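Local coordinates for protein molinate hydrolase (Gulosibacter molinativorax, PDB 4UB9) that hydrolyses the thiocarbamate herbicide molinate, as a zinc-containing member of the amidohydrolase family, at residues 37-42 with 54-59; 125-130 with 161-166; 132-137 with 477-482; 296-301 with 429-434; 367-372 with 424-429. All coordinates share one frame; numbering follows the deposited sequence.

Contact 1 (37-42 with 54-59); sequences AIVGGT and ETTVFI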
# COMPACT_ATOMS: atom_id res chain seq x y z
N ALA A 37 36.16 16.92 -44.55
CA ALA A 37 37.51 16.68 -44.06
C ALA A 37 37.70 17.36 -42.75
O ALA A 37 37.32 18.52 -42.56
CB ALA A 37 38.54 17.17 -45.04
N ILE A 38 38.35 16.65 -41.86
CA ILE A 38 38.61 17.13 -40.48
C ILE A 38 40.11 17.31 -40.47
O ILE A 38 40.85 16.34 -40.58
CB ILE A 38 38.21 16.11 -39.38
CG1 ILE A 38 36.95 15.28 -39.75
CG2 ILE A 38 38.06 16.79 -38.04
CD1 ILE A 38 35.70 16.09 -39.96
N VAL A 39 40.57 18.55 -40.37
CA VAL A 39 42.00 18.81 -40.63
C VAL A 39 42.82 19.29 -39.43
O VAL A 39 42.45 20.20 -38.68
CB VAL A 39 42.24 19.77 -41.84
CG1 VAL A 39 41.31 19.42 -42.99
CG2 VAL A 39 42.08 21.23 -41.45
N GLY A 40 43.96 18.63 -39.26
CA GLY A 40 45.08 19.17 -38.50
C GLY A 40 44.90 19.08 -37.01
O GLY A 40 45.38 19.93 -36.26
N GLY A 41 44.27 18.00 -36.58
CA GLY A 41 44.09 17.76 -35.14
C GLY A 41 44.84 16.53 -34.65
O GLY A 41 45.35 15.75 -35.43
N THR A 42 44.95 16.43 -33.33
CA THR A 42 45.48 15.23 -32.68
C THR A 42 44.44 14.09 -32.76
O THR A 42 43.36 14.18 -32.19
CB THR A 42 45.88 15.52 -31.23
OG1 THR A 42 46.81 16.61 -31.22
CG2 THR A 42 46.55 14.30 -30.60
N GLU A 54 48.63 16.41 -35.77
CA GLU A 54 48.65 16.92 -37.16
C GLU A 54 48.04 16.00 -38.17
O GLU A 54 48.63 15.71 -39.22
CB GLU A 54 50.07 17.33 -37.58
CG GLU A 54 50.26 18.73 -37.12
CD GLU A 54 51.67 19.15 -36.85
OE1 GLU A 54 52.61 18.32 -36.95
OE2 GLU A 54 51.82 20.33 -36.49
N THR A 55 46.90 15.47 -37.78
CA THR A 55 46.27 14.43 -38.58
C THR A 55 45.04 14.99 -39.22
O THR A 55 44.40 15.88 -38.71
CB THR A 55 45.94 13.18 -37.74
OG1 THR A 55 47.10 12.77 -37.00
CG2 THR A 55 45.51 12.05 -38.64
N THR A 56 44.78 14.45 -40.39
CA THR A 56 43.63 14.77 -41.16
C THR A 56 42.86 13.49 -41.47
O THR A 56 43.42 12.45 -41.82
CB THR A 56 44.01 15.53 -42.46
OG1 THR A 56 44.35 16.88 -42.10
CG2 THR A 56 42.87 15.54 -43.48
N VAL A 57 41.54 13.61 -41.34
CA VAL A 57 40.62 12.53 -41.65
C VAL A 57 39.70 12.94 -42.78
O VAL A 57 39.09 14.01 -42.75
CB VAL A 57 39.75 12.17 -40.45
CG1 VAL A 57 38.77 11.06 -40.83
CG2 VAL A 57 40.61 11.78 -39.27
N PHE A 58 39.64 12.10 -43.79
CA PHE A 58 38.90 12.45 -44.98
C PHE A 58 37.78 11.47 -45.20
O PHE A 58 37.99 10.25 -45.30
CB PHE A 58 39.80 12.50 -46.23
CG PHE A 58 39.13 13.08 -47.44
CD1 PHE A 58 38.96 14.43 -47.56
CD2 PHE A 58 38.70 12.26 -48.49
CE1 PHE A 58 38.35 14.98 -48.68
CE2 PHE A 58 38.09 12.80 -49.62
CZ PHE A 58 37.91 14.17 -49.70
N ILE A 59 36.59 12.03 -45.33
CA ILE A 59 35.37 11.25 -45.50
C ILE A 59 34.70 11.63 -46.79
O ILE A 59 34.53 12.80 -47.09
CB ILE A 59 34.37 11.46 -44.34
CG1 ILE A 59 35.00 11.03 -43.01
CG2 ILE A 59 33.08 10.70 -44.58
CD1 ILE A 59 34.52 11.85 -41.82
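Ile38 and Val57 pair through two backbone hydrogen bonds as an antiparallel pair in a mixed sheet: Ile38 N reaches Val57 O at 2.9 Å, and Val57 N returns a bond to Ile38 O. Further along, Gly41 and Thr55 form the next hydrogen-bonded pair, Thr55 N to Gly41 O being 2.8 Å. The register slips by one residue between the two pairs, because Gly40 and Gly41 both face Thr55 in a G1 beta bulge. Gly40 has positive phi (78°), which suits glycine, and its N makes only weak bonds, to Thr55 O and to Thr56 OG1.

Side-chain contacts are lighter. Ala37 CB meets the edge of the Phe58 ring, 3.7 Å from CD1; with CG anti to the backbone N (chi1 -171°), Phe58 carries that edge to the methyl. Thr56 lies beside Val39, pointing the same way, its OG1 3.6 Å from Val39 CB and also hydrogen-bonded to Thr70. Thr55 OG1 turns back to the carbonyls of Val52 and Pro53.

Strand 55-60 runs between 36-39 and 63-69, while 81-83 flanks 36-39 on its far edge. Past the corner at Gly40, strand 41-43 joins another sheet beside strand 88-95, and Ile38 packs on Ile89 and Val449.

Contact 2 (125-130 with 161-166); sequences VIEEAA and GAAEGA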
# COMPACT_ATOMS: atom_id res chain seq x y z
N VAL A 125 9.24 10.00 -29.58
CA VAL A 125 9.93 10.06 -28.30
C VAL A 125 11.31 9.41 -28.46
O VAL A 125 12.33 9.89 -27.96
CB VAL A 125 9.16 9.32 -27.21
CG1 VAL A 125 9.99 9.18 -25.92
CG2 VAL A 125 7.86 10.02 -26.93
N ILE A 126 11.32 8.28 -29.16
CA ILE A 126 12.54 7.52 -29.34
C ILE A 126 13.52 8.33 -30.20
O ILE A 126 14.71 8.40 -29.91
CB ILE A 126 12.24 6.15 -29.95
CG1 ILE A 126 11.59 5.26 -28.89
CG2 ILE A 126 13.53 5.48 -30.44
CD1 ILE A 126 11.05 3.96 -29.43
N GLU A 127 13.02 8.93 -31.27
CA GLU A 127 13.87 9.80 -32.13
C GLU A 127 14.44 10.97 -31.36
O GLU A 127 15.64 11.22 -31.40
CB GLU A 127 13.12 10.28 -33.36
CG GLU A 127 12.86 9.13 -34.32
CD GLU A 127 11.81 9.42 -35.39
OE1 GLU A 127 11.33 10.58 -35.45
OE2 GLU A 127 11.47 8.49 -36.16
N GLU A 128 13.60 11.64 -30.61
CA GLU A 128 14.05 12.75 -29.72
C GLU A 128 15.21 12.27 -28.80
O GLU A 128 16.22 12.95 -28.64
CB GLU A 128 12.91 13.28 -28.85
CG GLU A 128 13.30 14.37 -27.85
CD GLU A 128 12.18 14.79 -26.91
OE1 GLU A 128 11.33 13.93 -26.59
OE2 GLU A 128 12.13 15.96 -26.46
N ALA A 129 15.04 11.08 -28.19
CA ALA A 129 16.07 10.56 -27.28
C ALA A 129 17.37 10.24 -28.03
O ALA A 129 18.47 10.47 -27.52
CB ALA A 129 15.57 9.34 -26.56
N ALA A 130 17.22 9.72 -29.24
CA ALA A 130 18.39 9.45 -30.09
C ALA A 130 19.13 10.75 -30.46
O ALA A 130 20.35 10.79 -30.59
CB ALA A 130 17.96 8.74 -31.35
N GLY A 161 17.42 8.08 -43.27
CA GLY A 161 17.57 9.50 -43.42
C GLY A 161 16.29 10.31 -43.29
O GLY A 161 16.34 11.54 -43.32
N ALA A 162 15.17 9.65 -43.07
CA ALA A 162 13.90 10.37 -42.82
C ALA A 162 13.86 11.16 -41.50
O ALA A 162 13.02 12.04 -41.31
CB ALA A 162 12.73 9.41 -42.84
N ALA A 163 14.75 10.81 -40.59
CA ALA A 163 14.79 11.48 -39.29
C ALA A 163 16.19 11.56 -38.76
O ALA A 163 17.05 10.74 -39.05
CB ALA A 163 13.90 10.76 -38.31
N GLU A 164 16.37 12.55 -37.91
CA GLU A 164 17.65 12.84 -37.29
C GLU A 164 17.88 12.03 -36.00
O GLU A 164 16.94 11.71 -35.27
CB GLU A 164 17.70 14.33 -36.98
CG GLU A 164 18.95 14.81 -36.25
CD GLU A 164 20.18 14.76 -37.14
OE1 GLU A 164 20.72 13.66 -37.37
OE2 GLU A 164 20.64 15.84 -37.61
N GLY A 165 19.14 11.71 -35.74
CA GLY A 165 19.54 11.08 -34.48
C GLY A 165 20.70 10.12 -34.58
O GLY A 165 21.09 9.70 -35.64
N ALA A 166 21.22 9.73 -33.44
CA ALA A 166 22.15 8.62 -33.38
C ALA A 166 21.56 7.41 -34.06
O ALA A 166 20.33 7.22 -34.02
CB ALA A 166 22.50 8.27 -31.94
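Glu127 leaves helix 122-135 with CG anti to its carbonyl carbon (chi1 -70°) and stays extended beyond CG (chi2 164°), which lays its carboxylate against the methyl of Ala163. This is a helix-to-loop contact in the TIM-barrel-type fold of the amidohydrolases: the helix packs against the connection that leads from helix 148-159 into strand 167-170. Ala163 CB sits 3.8 Å from Glu127 CD and at much the same distance from OE1, so the methyl abuts the whole end of the acid instead of a single oxygen. The charge itself is answered elsewhere, by a salt bridge from Glu127 OE2 to Arg157 of helix 148-159, a residue whose side chain also touches Ala163.

One turn further along the helix, Ala130 points its methyl at the loop, where Gly165 passes with CA atoms 4.8 Å apart. A side chain on Gly165 would run into Ala130 CB, and its backbone angles independently call for glycine. The closeness of the two backbones thus depends on small residues on both sides.

Glu164 folds back on its own loop, OE1 taking the N-H of Gly165 at 3.0 Å with the lone pair that faces away from OE2, while OE2 makes a salt bridge with Arg472. Gln131, next on the helix, donates to the carbonyl of Glu164. The one hydrogen bond that crosses directly between the segments is long but straight: Ala166 N lies 3.2 Å from Ala130 O, with 167° at the hydrogen, and approaches from above the carbonyl plane.

Contact 3 (132-137 with 477-482); sequences IALRGG and HGLPLS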
# COMPACT_ATOMS: atom_id res chain seq x y z
N ILE A 132 19.12 13.46 -28.57
CA ILE A 132 19.79 13.88 -27.36
C ILE A 132 21.10 13.13 -27.13
O ILE A 132 22.06 13.68 -26.62
CB ILE A 132 18.86 13.73 -26.17
CG1 ILE A 132 17.79 14.81 -26.27
CG2 ILE A 132 19.62 13.87 -24.85
CD1 ILE A 132 16.74 14.74 -25.19
N ALA A 133 21.15 11.87 -27.54
CA ALA A 133 22.40 11.13 -27.46
C ALA A 133 23.41 11.75 -28.43
O ALA A 133 24.55 12.01 -28.05
CB ALA A 133 22.19 9.67 -27.79
N LEU A 134 22.94 12.01 -29.64
CA LEU A 134 23.73 12.64 -30.70
C LEU A 134 24.30 14.01 -30.27
O LEU A 134 25.48 14.32 -30.49
CB LEU A 134 22.92 12.79 -31.95
CG LEU A 134 23.67 13.25 -33.20
CD1 LEU A 134 24.88 12.39 -33.50
CD2 LEU A 134 22.75 13.27 -34.41
N ARG A 135 23.47 14.77 -29.57
CA ARG A 135 23.90 16.04 -28.97
C ARG A 135 25.08 15.90 -28.02
O ARG A 135 25.91 16.78 -27.92
CB ARG A 135 22.77 16.66 -28.18
CG ARG A 135 23.01 18.10 -27.83
CD ARG A 135 22.50 18.42 -26.45
NE ARG A 135 21.11 18.79 -26.48
CZ ARG A 135 20.20 18.51 -25.53
NH1 ARG A 135 20.47 17.76 -24.48
NH2 ARG A 135 18.96 18.96 -25.67
N GLY A 136 25.18 14.77 -27.35
CA GLY A 136 26.37 14.45 -26.53
C GLY A 136 27.49 13.74 -27.29
O GLY A 136 28.40 13.17 -26.69
N GLY A 137 27.43 13.74 -28.61
CA GLY A 137 28.51 13.16 -29.43
C GLY A 137 28.38 11.66 -29.71
O GLY A 137 29.28 11.03 -30.29
N HIS A 477 23.96 21.55 -31.13
CA HIS A 477 23.31 22.42 -30.16
C HIS A 477 21.84 22.72 -30.47
O HIS A 477 21.09 23.08 -29.58
CB HIS A 477 24.08 23.72 -29.98
CG HIS A 477 25.31 23.55 -29.15
ND1 HIS A 477 26.58 23.79 -29.63
CD2 HIS A 477 25.46 23.11 -27.88
CE1 HIS A 477 27.46 23.51 -28.69
NE2 HIS A 477 26.81 23.10 -27.62
N GLY A 478 21.42 22.55 -31.71
CA GLY A 478 19.99 22.70 -32.04
C GLY A 478 19.12 21.44 -31.84
O GLY A 478 18.01 21.35 -32.38
N LEU A 479 19.64 20.44 -31.12
CA LEU A 479 18.94 19.16 -30.92
C LEU A 479 18.34 19.13 -29.56
O LEU A 479 18.94 19.63 -28.63
CB LEU A 479 19.87 17.97 -31.04
CG LEU A 479 20.49 17.73 -32.41
CD1 LEU A 479 21.53 16.63 -32.29
CD2 LEU A 479 19.45 17.36 -33.44
N PRO A 480 17.18 18.51 -29.41
CA PRO A 480 16.43 17.81 -30.44
C PRO A 480 15.65 18.77 -31.28
O PRO A 480 15.31 19.85 -30.83
CB PRO A 480 15.47 16.91 -29.62
CG PRO A 480 15.23 17.70 -28.39
CD PRO A 480 16.53 18.41 -28.09
N LEU A 481 15.34 18.34 -32.49
CA LEU A 481 14.68 19.20 -33.46
C LEU A 481 13.30 19.62 -33.05
O LEU A 481 12.93 20.76 -33.24
CB LEU A 481 14.60 18.51 -34.82
CG LEU A 481 15.98 18.25 -35.50
CD1 LEU A 481 15.75 17.57 -36.85
CD2 LEU A 481 16.82 19.51 -35.64
N SER A 482 12.49 18.71 -32.50
CA SER A 482 11.15 19.07 -32.02
C SER A 482 10.94 18.56 -30.63
O SER A 482 10.47 17.45 -30.43
CB SER A 482 10.07 18.50 -32.91
OG SER A 482 10.36 18.76 -34.26
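Arg135 grips the carbonyl of Leu479 side-on, NE and NH2 both donating to the one oxygen, at 3.2 Å from NE and 3.0 Å from NH2. The helix 122-135 ends here in a Schellman motif with Gly137 at positive phi, and the loop after strand 472-473 packs against its last turn. Both nitrogens reach Leu479 O from the same face of its carbonyl plane. Arg135 starts with CG anti to the backbone N (chi1 -166°) and then bends at chi2 and chi3, which curls the guanidinium round to that oxygen. An alanine here is likely to leave the Leu479 carbonyl without these two donors and the loop less firmly held to the helix end.

Next to this polar grip, Leu479 points its side chain at the helix, and CD1 rests 4.1 Å from Leu134 CB and 3.8 Å from Arg135 N. Pro480, joined to Leu479 by a cis peptide bond, puts its CD beside Ile132 CG1, 4.2 Å away.

Further out, Glu164 touches both Leu134 and Leu479, and Gln131 OE1 accepts the N-H of Leu481, fixing the chain beyond the proline. Pro480 also crosses the Arg135 side chain obliquely, its CD 3.5 Å from Arg135 NH2.

Contact 4 (296-301 with 429-434); sequences DADLMI and AYRKFD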
# COMPACT_ATOMS: atom_id res chain seq x y z
N ASP A 296 29.16 -18.19 -23.20
CA ASP A 296 29.94 -17.32 -24.08
C ASP A 296 29.11 -16.13 -24.60
O ASP A 296 29.10 -15.83 -25.78
CB ASP A 296 30.53 -18.12 -25.26
CG ASP A 296 31.50 -19.22 -24.81
OD1 ASP A 296 32.47 -18.93 -24.07
OD2 ASP A 296 31.29 -20.36 -25.22
N ALA A 297 28.44 -15.46 -23.69
CA ALA A 297 27.66 -14.28 -24.03
C ALA A 297 28.53 -13.25 -24.74
O ALA A 297 29.66 -13.03 -24.36
CB ALA A 297 27.08 -13.67 -22.79
N ASP A 298 27.98 -12.64 -25.76
CA ASP A 298 28.68 -11.57 -26.49
C ASP A 298 28.83 -10.32 -25.63
O ASP A 298 29.80 -9.60 -25.74
CB ASP A 298 27.92 -11.22 -27.77
CG ASP A 298 27.95 -12.35 -28.78
OD1 ASP A 298 28.96 -12.44 -29.48
OD2 ASP A 298 27.03 -13.18 -28.83
N LEU A 299 27.82 -10.05 -24.82
CA LEU A 299 27.89 -8.93 -23.92
C LEU A 299 27.04 -9.20 -22.69
O LEU A 299 25.86 -9.49 -22.79
CB LEU A 299 27.47 -7.63 -24.61
CG LEU A 299 27.58 -6.38 -23.72
CD1 LEU A 299 29.02 -6.11 -23.31
CD2 LEU A 299 27.02 -5.18 -24.45
N MET A 300 27.65 -9.01 -21.54
CA MET A 300 26.99 -9.20 -20.26
C MET A 300 26.66 -7.85 -19.59
O MET A 300 27.53 -7.14 -19.08
CB MET A 300 27.89 -10.07 -19.38
CG MET A 300 28.00 -11.46 -19.98
SD MET A 300 29.14 -12.53 -19.11
CE MET A 300 30.67 -11.70 -19.54
N ILE A 301 25.37 -7.54 -19.55
CA ILE A 301 24.89 -6.28 -19.00
C ILE A 301 24.95 -6.27 -17.47
O ILE A 301 24.62 -7.26 -16.80
CB ILE A 301 23.49 -5.95 -19.48
CG1 ILE A 301 23.42 -6.00 -20.99
CG2 ILE A 301 23.05 -4.58 -19.00
CD1 ILE A 301 24.28 -4.99 -21.73
N ALA A 429 31.88 -5.91 -29.23
CA ALA A 429 30.94 -6.77 -28.55
C ALA A 429 29.71 -7.07 -29.39
O ALA A 429 29.22 -8.21 -29.43
CB ALA A 429 30.50 -6.18 -27.23
N TYR A 430 29.23 -6.04 -30.06
CA TYR A 430 28.01 -6.13 -30.87
C TYR A 430 28.29 -6.54 -32.33
O TYR A 430 27.40 -6.60 -33.18
CB TYR A 430 27.24 -4.83 -30.81
CG TYR A 430 26.45 -4.54 -29.52
CD1 TYR A 430 25.22 -5.13 -29.30
CD2 TYR A 430 26.91 -3.63 -28.58
CE1 TYR A 430 24.49 -4.86 -28.15
CE2 TYR A 430 26.18 -3.36 -27.41
CZ TYR A 430 24.97 -3.96 -27.21
OH TYR A 430 24.23 -3.68 -26.10
N ARG A 431 29.57 -6.81 -32.61
CA ARG A 431 30.02 -7.29 -33.95
C ARG A 431 29.72 -6.26 -35.04
O ARG A 431 29.23 -6.58 -36.10
CB ARG A 431 29.46 -8.70 -34.24
CG ARG A 431 29.85 -9.68 -33.12
CD ARG A 431 29.87 -11.16 -33.48
NE ARG A 431 28.55 -11.61 -33.94
CZ ARG A 431 27.72 -12.45 -33.30
NH1 ARG A 431 28.02 -13.01 -32.12
NH2 ARG A 431 26.54 -12.73 -33.87
N LYS A 432 30.00 -5.01 -34.71
CA LYS A 432 29.83 -3.89 -35.62
C LYS A 432 31.13 -3.17 -35.85
O LYS A 432 31.14 -2.12 -36.49
CB LYS A 432 28.86 -2.87 -35.08
CG LYS A 432 27.44 -3.37 -34.86
CD LYS A 432 26.74 -3.54 -36.17
CE LYS A 432 25.35 -4.04 -35.89
NZ LYS A 432 24.65 -4.19 -37.18
N PHE A 433 32.22 -3.73 -35.39
CA PHE A 433 33.53 -3.05 -35.47
C PHE A 433 34.07 -2.92 -36.90
O PHE A 433 34.89 -2.07 -37.18
CB PHE A 433 34.57 -3.72 -34.59
CG PHE A 433 35.79 -2.87 -34.34
CD1 PHE A 433 35.68 -1.60 -33.80
CD2 PHE A 433 37.07 -3.35 -34.68
CE1 PHE A 433 36.81 -0.82 -33.59
CE2 PHE A 433 38.21 -2.59 -34.45
CZ PHE A 433 38.09 -1.31 -33.93
N ASP A 434 33.58 -3.75 -37.79
CA ASP A 434 33.87 -3.62 -39.23
C ASP A 434 33.30 -2.30 -39.79
O ASP A 434 33.82 -1.79 -40.75
CB ASP A 434 33.36 -4.83 -40.04
CG ASP A 434 31.85 -5.09 -39.84
OD1 ASP A 434 31.29 -4.80 -38.74
OD2 ASP A 434 31.21 -5.61 -40.78
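Leu299 and Tyr430 make the close-packed half of this contact. Leu299 CD2 sits 3.6 Å from Tyr430 CE2 and equally near CZ and OH, meeting the phenol end of the ring obliquely. CG anti to the backbone N (chi1 -178°) carries the Leu299 branch toward the helix end; CD2 goes to the tyrosine and CD1 lies 4.2 Å from Ala429 CB. The alanine methyl also approaches Asp298 O at 3.8 Å. Around this buried patch, Tyr430 stacks on Phe142, hydrogen-bonds through OH to the carbonyl of Gly96, and touches Leu280 of strand 279-282; Trp325 packs on both Leu299 and Ala429.

Toward solvent the contact thins to a single charged pair. Arg431 is exposed, at positive phi in the Schellman motif that closes helix 424-429, and its side chain bends at chi3 to bring NH1 within 2.9 Å of Asp298 OD1. This salt bridge has poor hydrogen-bond geometry, 119° at the hydrogen, and the carboxylate and guanidinium planes stand 72° apart, so it is not a paired, flat arrangement. Asp298 OD2 is better served, by a salt bridge to Arg273 and the N-H of Leu279. An alanine in place of Asp298 would probably leave Arg273 and Arg431 without their shared acid and the Leu279 N-H without its acceptor.

Strand 299-301 leads directly to the zinc ligand His302, and the Leu299 side chain is about 10 Å from that of His302. The chemistry implies a division of labour: apolar contacts join this strand to the helix end, while one carboxylate between two arginines, whose charges would probably favour its ionised form, ties the outer rim.

Contact 5 (367-372 with 424-429); sequences PLVLGT and ANPAKA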
# COMPACT_ATOMS: atom_id res chain seq x y z
N PRO A 367 37.91 -7.15 -20.27
CA PRO A 367 37.37 -6.31 -21.33
C PRO A 367 36.04 -5.66 -20.91
O PRO A 367 35.10 -6.36 -20.46
CB PRO A 367 37.12 -7.32 -22.48
CG PRO A 367 37.95 -8.52 -22.15
CD PRO A 367 37.99 -8.58 -20.66
N LEU A 368 35.96 -4.34 -21.08
CA LEU A 368 34.87 -3.56 -20.51
C LEU A 368 34.20 -2.73 -21.55
O LEU A 368 34.84 -2.11 -22.38
CB LEU A 368 35.40 -2.64 -19.37
CG LEU A 368 35.84 -3.39 -18.11
CD1 LEU A 368 36.73 -2.54 -17.21
CD2 LEU A 368 34.63 -3.87 -17.33
N VAL A 369 32.89 -2.66 -21.43
CA VAL A 369 32.05 -1.88 -22.33
C VAL A 369 31.23 -0.83 -21.61
O VAL A 369 30.67 -1.04 -20.53
CB VAL A 369 31.08 -2.79 -23.06
CG1 VAL A 369 29.97 -1.99 -23.76
CG2 VAL A 369 31.86 -3.62 -24.08
N LEU A 370 31.19 0.37 -22.19
CA LEU A 370 30.40 1.45 -21.63
C LEU A 370 28.92 1.19 -21.89
O LEU A 370 28.49 0.98 -23.03
CB LEU A 370 30.81 2.81 -22.22
CG LEU A 370 30.12 4.06 -21.65
CD1 LEU A 370 31.04 5.26 -21.83
CD2 LEU A 370 28.78 4.37 -22.34
N GLY A 371 28.15 1.33 -20.82
CA GLY A 371 26.68 1.31 -20.90
C GLY A 371 26.08 1.82 -19.62
O GLY A 371 26.68 1.72 -18.58
N THR A 372 24.88 2.39 -19.72
CA THR A 372 24.33 3.18 -18.59
C THR A 372 22.88 2.97 -18.16
O THR A 372 22.49 3.44 -17.11
CB THR A 372 24.41 4.67 -18.93
OG1 THR A 372 23.68 4.90 -20.14
CG2 THR A 372 25.87 5.11 -19.10
N ALA A 424 35.36 1.79 -29.43
CA ALA A 424 35.66 0.54 -30.06
C ALA A 424 35.05 -0.67 -29.39
O ALA A 424 34.62 -1.57 -30.04
CB ALA A 424 37.16 0.37 -30.19
N ASN A 425 35.04 -0.68 -28.07
CA ASN A 425 34.65 -1.86 -27.33
C ASN A 425 33.21 -2.33 -27.48
O ASN A 425 32.98 -3.49 -27.68
CB ASN A 425 35.06 -1.71 -25.87
CG ASN A 425 36.56 -1.61 -25.68
OD1 ASN A 425 37.03 -1.48 -24.59
ND2 ASN A 425 37.30 -1.65 -26.75
N PRO A 426 32.24 -1.43 -27.43
CA PRO A 426 30.87 -1.81 -27.71
C PRO A 426 30.73 -2.32 -29.12
O PRO A 426 30.05 -3.30 -29.35
CB PRO A 426 30.09 -0.51 -27.58
CG PRO A 426 31.00 0.44 -26.92
CD PRO A 426 32.39 -0.01 -27.08
N ALA A 427 31.36 -1.64 -30.05
CA ALA A 427 31.25 -2.01 -31.44
C ALA A 427 31.71 -3.45 -31.64
O ALA A 427 31.13 -4.19 -32.43
CB ALA A 427 32.08 -1.08 -32.30
N LYS A 428 32.78 -3.82 -30.95
CA LYS A 428 33.29 -5.19 -31.06
C LYS A 428 32.33 -6.20 -30.45
O LYS A 428 31.97 -7.17 -31.08
CB LYS A 428 34.65 -5.33 -30.37
CG LYS A 428 35.80 -4.57 -31.04
CD LYS A 428 37.10 -5.33 -30.89
CE LYS A 428 38.29 -4.60 -31.49
NZ LYS A 428 38.75 -3.65 -30.47
N ALA A 429 31.88 -5.91 -29.23
CA ALA A 429 30.94 -6.77 -28.55
C ALA A 429 29.71 -7.07 -29.39
O ALA A 429 29.22 -8.21 -29.43
CB ALA A 429 30.50 -6.18 -27.23
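Leu368 O meets Asn425 on the helix, with CB 3.5 Å away. Asn425 has CG anti to its carbonyl carbon (chi1 -63°), which brings the start of the side chain up to strand 368-370; Trp325 packs on the same side chain.

The rest of the contact is apolar and centres on Val369, whose two methyls divide the helix surface between them. CG1, anti to the backbone N (chi1 167°), lies against the ring of Pro426, 4.1 Å from its CB and the same from CG. CG2 faces the first turn, 3.8 Å from Asn425 O, and reaches on to Ala429 CB at 4.3 Å, one turn later. The strand and helix axes come within 7.2 Å at 105°, so the valine meets the helix crosswise, spanning from one turn to the next.

The strand belongs to the barrel-type core of the amidohydrolase fold: backbone bonds tie Val369 to Ser326 on one side and Leu370 to Gly96 and Ala421, and Pro426 leans on Val94. Leu368 faces away from the helix, onto Met408 and Val328. Because the Val369 contact is nearly all methyl and ring carbon, it holds mainly by exclusion of water.

How the contacts relate
Along the chain, contact 1 closes first; contact 2 then interlocks with contact 3, whose long loop encloses contacts 4 and 5, with contact 5 nested inside contact 4. Contacts 2 and 3 share helix 122-135 and lie 9 Å apart between centres, Glu164 and Gly165 touching Leu134. Contacts 4 and 5 are 8 Å apart, share Ala429 and meet through Leu299 and Val369, placing helix 424-429 against two core strands near the zinc ligands. Contacts 3 and 4 stand on opposite sides of the chain's centre. Contact 1 lies 24 to 29 Å from the others, mostly in the small four-stranded sheet, where strand 41-43 passes on to the larger one, so the five sample that sheet and two regions of the amidohydrolase fold.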